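Tol-Pal system protein TolB (Acinetobacter baumannii, PDB 7MX5) is the periplasmic protein of the Tol-Pal system, which probably supports outer membrane invagination during cell division and maintains outer membrane integrity. Local coordinates at residues V360-R365 / L371-S376; L36-R41 / D156-Q161. All blocks are in the same frame, centred on the assembly; numbering follows the deposited sequence.

Contact 1. Residues V360-R365 / L371-S376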
ATOM      1  N   VAL A 360       0.438  -0.050  -6.285  1.00 28.41           N
ATOM      2  CA  VAL A 360       1.333  -1.025  -5.669  1.00 29.65           C
ATOM      3  C   VAL A 360       2.552  -0.281  -5.141  1.00 38.96           C
ATOM      4  O   VAL A 360       3.094   0.603  -5.809  1.00 36.16           O
ATOM      5  CB  VAL A 360       1.729  -2.142  -6.661  1.00 29.12           C
ATOM      6  CG1 VAL A 360       2.357  -1.557  -7.914  1.00 36.98           C
ATOM      7  CG2 VAL A 360       2.673  -3.138  -6.001  1.00 39.06           C
ATOM      8  N   VAL A 361       2.969  -0.631  -3.929  1.00 36.09           N
ATOM      9  CA  VAL A 361       4.131  -0.021  -3.296  1.00 27.73           C
ATOM     10  C   VAL A 361       5.232  -1.067  -3.190  1.00 30.63           C
ATOM     11  O   VAL A 361       4.971  -2.263  -3.012  1.00 30.44           O
ATOM     12  CB  VAL A 361       3.783   0.573  -1.912  1.00 32.92           C
ATOM     13  CG1 VAL A 361       3.394  -0.523  -0.931  1.00 23.83           C
ATOM     14  CG2 VAL A 361       4.943   1.404  -1.370  1.00 35.85           C
ATOM     15  N   TYR A 362       6.474  -0.610  -3.328  1.00 23.43           N
ATOM     16  CA  TYR A 362       7.631  -1.490  -3.258  1.00 29.20           C
ATOM     17  C   TYR A 362       8.848  -0.661  -2.884  1.00 32.19           C
ATOM     18  O   TYR A 362       8.852   0.566  -3.018  1.00 32.57           O
ATOM     19  CB  TYR A 362       7.860  -2.230  -4.582  1.00 28.05           C
ATOM     20  CG  TYR A 362       8.140  -1.320  -5.758  1.00 28.91           C
ATOM     21  CD1 TYR A 362       7.114  -0.626  -6.385  1.00 27.70           C
ATOM     22  CD2 TYR A 362       9.433  -1.153  -6.239  1.00 38.43           C
ATOM     23  CE1 TYR A 362       7.366   0.208  -7.458  1.00 42.23           C
ATOM     24  CE2 TYR A 362       9.694  -0.321  -7.312  1.00 37.26           C
ATOM     25  CZ  TYR A 362       8.656   0.355  -7.917  1.00 37.31           C
ATOM     26  OH  TYR A 362       8.910   1.187  -8.984  1.00 48.25           O
ATOM     27  N   ALA A 363       9.882  -1.348  -2.410  1.00 34.47           N
ATOM     28  CA  ALA A 363      11.126  -0.712  -2.000  1.00 35.15           C
ATOM     29  C   ALA A 363      12.171  -0.883  -3.093  1.00 35.94           C
ATOM     30  O   ALA A 363      12.367  -1.991  -3.604  1.00 29.48           O
ATOM     31  CB  ALA A 363      11.634  -1.302  -0.683  1.00 31.61           C
ATOM     32  N   THR A 364      12.836   0.212  -3.448  1.00 37.37           N
ATOM     33  CA  THR A 364      13.862   0.196  -4.483  1.00 38.83           C
ATOM     34  C   THR A 364      14.902   1.260  -4.147  1.00 36.40           C
ATOM     35  O   THR A 364      14.857   1.884  -3.083  1.00 33.38           O
ATOM     36  CB  THR A 364      13.242   0.415  -5.870  1.00 37.92           C
ATOM     37  OG1 THR A 364      14.276   0.419  -6.863  1.00 43.66           O
ATOM     38  CG2 THR A 364      12.496   1.738  -5.917  1.00 31.16           C
ATOM     39  N   ARG A 365      15.847   1.464  -5.063  1.00 42.83           N
ATOM     40  CA  ARG A 365      16.908   2.447  -4.884  1.00 42.46           C
ATOM     41  C   ARG A 365      17.081   3.240  -6.168  1.00 35.46           C
ATOM     42  O   ARG A 365      17.242   2.657  -7.245  1.00 55.02           O
ATOM     43  CB  ARG A 365      18.233   1.777  -4.498  1.00 39.92           C
ATOM     44  CG  ARG A 365      18.245   1.167  -3.108  1.00 38.86           C
ATOM     45  CD  ARG A 365      19.452   0.262  -2.918  1.00 52.90           C
ATOM     46  NE  ARG A 365      19.416  -0.436  -1.638  1.00 61.82           N
ATOM     47  CZ  ARG A 365      20.368  -1.248  -1.202  1.00 47.14           C
ATOM     48  NH1 ARG A 365      21.453  -1.490  -1.919  1.00 50.72           N
ATOM     49  NH2 ARG A 365      20.228  -1.834  -0.015  1.00 44.43           N
ATOM     50  N   LEU A 371      14.409   4.245  -1.222  1.00 32.69           N
ATOM     51  CA  LEU A 371      13.106   4.890  -1.228  1.00 37.09           C
ATOM     52  C   LEU A 371      12.000   3.868  -1.448  1.00 33.94           C
ATOM     53  O   LEU A 371      12.238   2.731  -1.865  1.00 32.64           O
ATOM     54  CB  LEU A 371      13.035   5.974  -2.311  1.00 34.19           C
ATOM     55  CG  LEU A 371      13.426   5.562  -3.733  1.00 42.80           C
ATOM     56  CD1 LEU A 371      12.218   5.091  -4.530  1.00 40.51           C
ATOM     57  CD2 LEU A 371      14.118   6.710  -4.444  1.00 51.91           C
ATOM     58  N   LEU A 372      10.775   4.302  -1.166  1.00 40.23           N
ATOM     59  CA  LEU A 372       9.569   3.581  -1.540  1.00 29.00           C
ATOM     60  C   LEU A 372       9.016   4.171  -2.830  1.00 43.28           C
ATOM     61  O   LEU A 372       9.071   5.386  -3.042  1.00 37.81           O
ATOM     62  CB  LEU A 372       8.507   3.664  -0.442  1.00 32.56           C
ATOM     63  CG  LEU A 372       8.731   2.900   0.864  1.00 32.82           C
ATOM     64  CD1 LEU A 372       7.441   2.850   1.668  1.00 29.24           C
ATOM     65  CD2 LEU A 372       9.258   1.498   0.599  1.00 33.44           C
ATOM     66  N   SER A 373       8.489   3.307  -3.690  1.00 33.34           N
ATOM     67  CA  SER A 373       7.870   3.733  -4.935  1.00 39.86           C
ATOM     68  C   SER A 373       6.457   3.177  -5.010  1.00 28.71           C
ATOM     69  O   SER A 373       6.222   2.012  -4.678  1.00 31.81           O
ATOM     70  CB  SER A 373       8.681   3.275  -6.153  1.00 41.56           C
ATOM     71  OG  SER A 373       9.675   4.226  -6.492  1.00 46.48           O
ATOM     72  N   ILE A 374       5.520   4.017  -5.441  1.00 38.43           N
ATOM     73  CA  ILE A 374       4.131   3.621  -5.638  1.00 38.27           C
ATOM     74  C   ILE A 374       3.817   3.760  -7.119  1.00 39.79           C
ATOM     75  O   ILE A 374       3.997   4.838  -7.700  1.00 45.67           O
ATOM     76  CB  ILE A 374       3.164   4.459  -4.786  1.00 34.61           C
ATOM     77  CG1 ILE A 374       3.143   3.942  -3.348  1.00 38.93           C
ATOM     78  CG2 ILE A 374       1.762   4.415  -5.370  1.00 30.62           C
ATOM     79  CD1 ILE A 374       2.841   5.005  -2.320  1.00 42.28           C
ATOM     80  N   MET A 375       3.357   2.672  -7.730  1.00 42.56           N
ATOM     81  CA  MET A 375       3.080   2.641  -9.157  1.00 39.01           C
ATOM     82  C   MET A 375       1.657   2.169  -9.402  1.00 41.00           C
ATOM     83  O   MET A 375       1.152   1.295  -8.692  1.00 35.82           O
ATOM     84  CB  MET A 375       4.058   1.723  -9.896  1.00 30.01           C
ATOM     85  CG  MET A 375       5.197   2.464 -10.562  1.00 46.91           C
ATOM     86  SD  MET A 375       5.977   1.552 -11.904  1.00 39.36           S
ATOM     87  CE  MET A 375       4.794   1.804 -13.218  1.00 38.34           C
ATOM     88  N   SER A 376       1.014   2.759 -10.404  1.00 43.95           N
ATOM     89  CA  SER A 376      -0.257   2.235 -10.873  1.00 35.57           C
ATOM     90  C   SER A 376      -0.036   0.891 -11.556  1.00 41.04           C
ATOM     91  O   SER A 376       0.992   0.657 -12.198  1.00 38.88           O
ATOM     92  CB  SER A 376      -0.923   3.220 -11.833  1.00 38.91           C
ATOM     93  OG  SER A 376      -0.126   3.430 -12.985  1.00 39.62           O
TER
HETATM   94  O   HOH W   1      10.997   3.430  -9.471  1.00 62.79           O
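Tyr362 lays its ring across the neighbouring strand, so that CB of Ser373 sits over one face as a CH-pi contact, 3.8 Å from the ring centroid. The torsion about CA-CB, chi1 62°, sets CG between the backbone N and carbonyl carbon and swings the ring toward the partner; the short serine side chain lets the ring lie close, with Ser373 CB 3.4 Å from Tyr362 CZ. CB of Met375 lies at the ring edge. Polar ends gather beyond the ring: a water lies 3.1 Å from Tyr362 OH and donates a weak bond to Ser373 OG, whose stronger partner is Asn384. On the same sheet face, Thr364 and Leu371 run side by side, with CG2 of Thr364 3.6 Å from CD1 of Leu371.

Backbone bonds join 360-365 and 371-376 as an antiparallel beta hairpin, the two middle strands of one blade of the beta-propeller. Paired N-H and C=O groups link Val360 with Met375, Tyr362 with Ser373 and Thr364 with Leu371; Ser373 N to Tyr362 O is 2.8 Å and nearly straight at 171°.

Apolar contacts dominate the other face. Val361 CG2 meets Ile374 CG1 at 3.7 Å, and Ala363 CB approaches Leu372 CD2 at 3.9 Å. Branched aliphatic residues suit this buried strand surface, where Val361 and Leu372 also touch Pro395 of strand 391-397, in the next blade.

Contact 2. Residues L36-R41 / D156-Q161; sequences LNRSGR and DTDGEQ
Arg38 reaches Thr157 with its guanidinium, crossing the threonine side chain at about a right angle. NH1 donates to Thr157 OG1 at 2.9 Å, although the oxygen lies 20° out of the guanidinium plane, and NH2 adds a weak bond to the same OG1 at 3.1 Å. Thr157 OG1 is also hydrogen-bonded to Phe132 O, which suits a hydroxyl that can donate as well as accept. Over one guanidinium face sits CB of Asp158, 3.8 Å from NH2. An arginine fits because its chain, extended from CG to NE, is long enough to span the distance between the two backbones.

Thr157 and Asp158 are the central residues of a type I beta turn from Asp156 to Gly159, between propeller strands 150-156 and 163-168; Arg38 follows helix 29-37 of the amino-terminal domain. The contact thus bridges the two domains.

Looser is the approach of Asp158 OD2, 4.2 Å from Arg38 NH2 and well out of its plane: no N-H points at it, and any attraction is probably only general. Salt bridges hold Asp158 to Arg111 and Arg38 to Asp35. Asp158 OD1 accepts from Glu160 N in an Asx turn, and toward solvent the chain runs on through partly exposed Glu160 to exposed Gln161.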
ATOM      1  N   LEU A  36      -5.653  14.380  -6.122  1.00 44.93           N
ATOM      2  CA  LEU A  36      -6.149  14.108  -7.468  1.00 45.26           C
ATOM      3  C   LEU A  36      -5.012  14.032  -8.479  1.00 41.54           C
ATOM      4  O   LEU A  36      -5.095  13.269  -9.449  1.00 43.39           O
ATOM      5  CB  LEU A  36      -7.157  15.181  -7.879  1.00 31.99           C
ATOM      6  CG  LEU A  36      -8.474  15.199  -7.098  1.00 44.73           C
ATOM      7  CD1 LEU A  36      -9.550  15.944  -7.869  1.00 35.71           C
ATOM      8  CD2 LEU A  36      -8.929  13.783  -6.772  1.00 44.76           C
ATOM      9  N   ASN A  37      -3.944  14.801  -8.268  1.00 39.23           N
ATOM     10  CA  ASN A  37      -2.789  14.751  -9.154  1.00 53.97           C
ATOM     11  C   ASN A  37      -1.905  13.535  -8.909  1.00 45.23           C
ATOM     12  O   ASN A  37      -1.023  13.259  -9.729  1.00 44.49           O
ATOM     13  CB  ASN A  37      -1.959  16.029  -9.015  1.00 44.15           C
ATOM     14  CG  ASN A  37      -2.407  17.117  -9.971  1.00 55.42           C
ATOM     15  OD1 ASN A  37      -2.288  16.977 -11.188  1.00 60.05           O
ATOM     16  ND2 ASN A  37      -2.927  18.209  -9.423  1.00 60.52           N
ATOM     17  N   ARG A  38      -2.113  12.810  -7.809  1.00 42.50           N
ATOM     18  CA  ARG A  38      -1.394  11.569  -7.550  1.00 46.73           C
ATOM     19  C   ARG A  38      -2.309  10.350  -7.624  1.00 44.67           C
ATOM     20  O   ARG A  38      -1.957   9.277  -7.122  1.00 39.06           O
ATOM     21  CB  ARG A  38      -0.675  11.634  -6.199  1.00 38.38           C
ATOM     22  CG  ARG A  38      -1.564  11.514  -4.970  1.00 56.98           C
ATOM     23  CD  ARG A  38      -0.717  11.323  -3.717  1.00 54.63           C
ATOM     24  NE  ARG A  38      -1.462  11.579  -2.490  1.00 50.47           N
ATOM     25  CZ  ARG A  38      -1.965  10.633  -1.708  1.00 49.22           C
ATOM     26  NH1 ARG A  38      -1.827   9.350  -1.998  1.00 60.36           N
ATOM     27  NH2 ARG A  38      -2.620  10.983  -0.606  1.00 43.50           N
ATOM     28  N   SER A  39      -3.471  10.492  -8.263  1.00 43.68           N
ATOM     29  CA  SER A  39      -4.423   9.399  -8.411  1.00 51.72           C
ATOM     30  C   SER A  39      -4.019   8.392  -9.479  1.00 42.20           C
ATOM     31  O   SER A  39      -4.595   7.299  -9.522  1.00 35.40           O
ATOM     32  CB  SER A  39      -5.809   9.956  -8.745  1.00 45.04           C
ATOM     33  OG  SER A  39      -5.831  10.510 -10.051  1.00 37.13           O
ATOM     34  N   GLY A  40      -3.059   8.727 -10.338  1.00 46.03           N
ATOM     35  CA  GLY A  40      -2.699   7.864 -11.443  1.00 52.97           C
ATOM     36  C   GLY A  40      -3.704   7.815 -12.571  1.00 49.48           C
ATOM     37  O   GLY A  40      -3.461   7.119 -13.563  1.00 60.90           O
ATOM     38  N   ARG A  41      -4.822   8.532 -12.453  1.00 50.18           N
ATOM     39  CA  ARG A  41      -5.861   8.533 -13.471  1.00 51.93           C
ATOM     40  C   ARG A  41      -6.343   9.923 -13.853  1.00 57.35           C
ATOM     41  O   ARG A  41      -7.109  10.040 -14.817  1.00 49.63           O
ATOM     42  CB  ARG A  41      -7.070   7.708 -13.004  1.00 43.30           C
ATOM     43  CG  ARG A  41      -7.011   6.238 -13.373  1.00 44.61           C
ATOM     44  CD  ARG A  41      -8.406   5.640 -13.427  1.00 52.98           C
ATOM     45  NE  ARG A  41      -9.365   6.559 -14.028  1.00 53.96           N
ATOM     46  CZ  ARG A  41     -10.439   6.182 -14.708  1.00 56.66           C
ATOM     47  NH1 ARG A  41     -10.726   4.905 -14.894  1.00 49.97           N
ATOM     48  NH2 ARG A  41     -11.245   7.111 -15.215  1.00 62.36           N
ATOM     49  N   ASP A 156       0.694   7.966   6.304  1.00 36.96           N
ATOM     50  CA  ASP A 156      -0.350   8.052   5.298  1.00 32.98           C
ATOM     51  C   ASP A 156       0.197   7.640   3.932  1.00 38.21           C
ATOM     52  O   ASP A 156       1.399   7.425   3.747  1.00 26.40           O
ATOM     53  CB  ASP A 156      -0.922   9.468   5.243  1.00 33.21           C
ATOM     54  CG  ASP A 156      -1.603   9.871   6.534  1.00 37.28           C
ATOM     55  OD1 ASP A 156      -2.090   8.975   7.254  1.00 41.11           O
ATOM     56  OD2 ASP A 156      -1.651  11.084   6.831  1.00 39.81           O
ATOM     57  N   THR A 157      -0.710   7.536   2.958  1.00 32.19           N
ATOM     58  CA  THR A 157      -0.317   7.106   1.621  1.00 32.38           C
ATOM     59  C   THR A 157       0.591   8.113   0.926  1.00 35.65           C
ATOM     60  O   THR A 157       1.232   7.763  -0.070  1.00 40.46           O
ATOM     61  CB  THR A 157      -1.558   6.844   0.766  1.00 38.96           C
ATOM     62  OG1 THR A 157      -2.245   8.077   0.521  1.00 37.39           O
ATOM     63  CG2 THR A 157      -2.493   5.877   1.476  1.00 35.38           C
ATOM     64  N   ASP A 158       0.661   9.348   1.424  1.00 32.62           N
ATOM     65  CA  ASP A 158       1.585  10.346   0.905  1.00 34.64           C
ATOM     66  C   ASP A 158       2.813  10.518   1.790  1.00 36.98           C
ATOM     67  O   ASP A 158       3.625  11.416   1.541  1.00 34.76           O
ATOM     68  CB  ASP A 158       0.873  11.689   0.725  1.00 37.68           C
ATOM     69  CG  ASP A 158       0.274  12.218   2.018  1.00 44.19           C
ATOM     70  OD1 ASP A 158       0.332  11.512   3.047  1.00 39.07           O
ATOM     71  OD2 ASP A 158      -0.258  13.349   2.004  1.00 41.75           O
ATOM     72  N   GLY A 159       2.965   9.680   2.816  1.00 34.48           N
ATOM     73  CA  GLY A 159       4.086   9.759   3.725  1.00 32.72           C
ATOM     74  C   GLY A 159       3.909  10.717   4.884  1.00 39.84           C
ATOM     75  O   GLY A 159       4.759  10.738   5.783  1.00 41.38           O
ATOM     76  N   GLU A 160       2.837  11.503   4.897  1.00 34.12           N
ATOM     77  CA  GLU A 160       2.639  12.483   5.952  1.00 40.00           C
ATOM     78  C   GLU A 160       2.077  11.824   7.208  1.00 33.72           C
ATOM     79  O   GLU A 160       1.522  10.721   7.174  1.00 44.23           O
ATOM     80  CB  GLU A 160       1.705  13.600   5.483  1.00 42.21           C
ATOM     81  CG  GLU A 160       2.241  14.407   4.312  1.00 42.59           C
ATOM     82  CD  GLU A 160       3.419  15.286   4.691  1.00 54.83           C
ATOM     83  OE1 GLU A 160       3.642  15.507   5.901  1.00 57.60           O
ATOM     84  OE2 GLU A 160       4.127  15.758   3.776  1.00 65.75           O
ATOM     85  N   GLN A 161       2.224  12.529   8.325  1.00 38.16           N
ATOM     86  CA  GLN A 161       1.780  12.063   9.635  1.00 35.58           C
ATOM     87  C   GLN A 161       2.350  10.682   9.974  1.00 35.24           C
ATOM     88  O   GLN A 161       1.598   9.716  10.134  1.00 42.99           O
ATOM     89  CB  GLN A 161       0.260  12.050   9.715  1.00 30.29           C
ATOM     90  CG  GLN A 161      -0.409  13.263   9.086  1.00 37.72           C
ATOM     91  CD  GLN A 161      -1.603  13.751   9.882  1.00 50.39           C
ATOM     92  OE1 GLN A 161      -2.707  13.220   9.757  1.00 48.40           O
ATOM     93  NE2 GLN A 161      -1.388  14.770  10.705  1.00 53.56           N
TER

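How the contacts relate
Both contacts are buried where they touch, but they occupy different levels of the fold. Contact 1 lies within a single propeller blade, between strands close in sequence, and combines regular backbone bonding with mainly apolar side chains. Contact 2 joins sequence-distant parts, a loop after an amino-terminal helix and a propeller turn, and relies on one arginine and a few polar or charged groups; its buried area is 125 Å² against 542 Å² in contact 1. The two share no secondary-structure element, yet meet directly: Ile374 CD1 packs 3.9 Å from Thr157 O. Phe381, on the loop after strand 369-376, also touches Arg38.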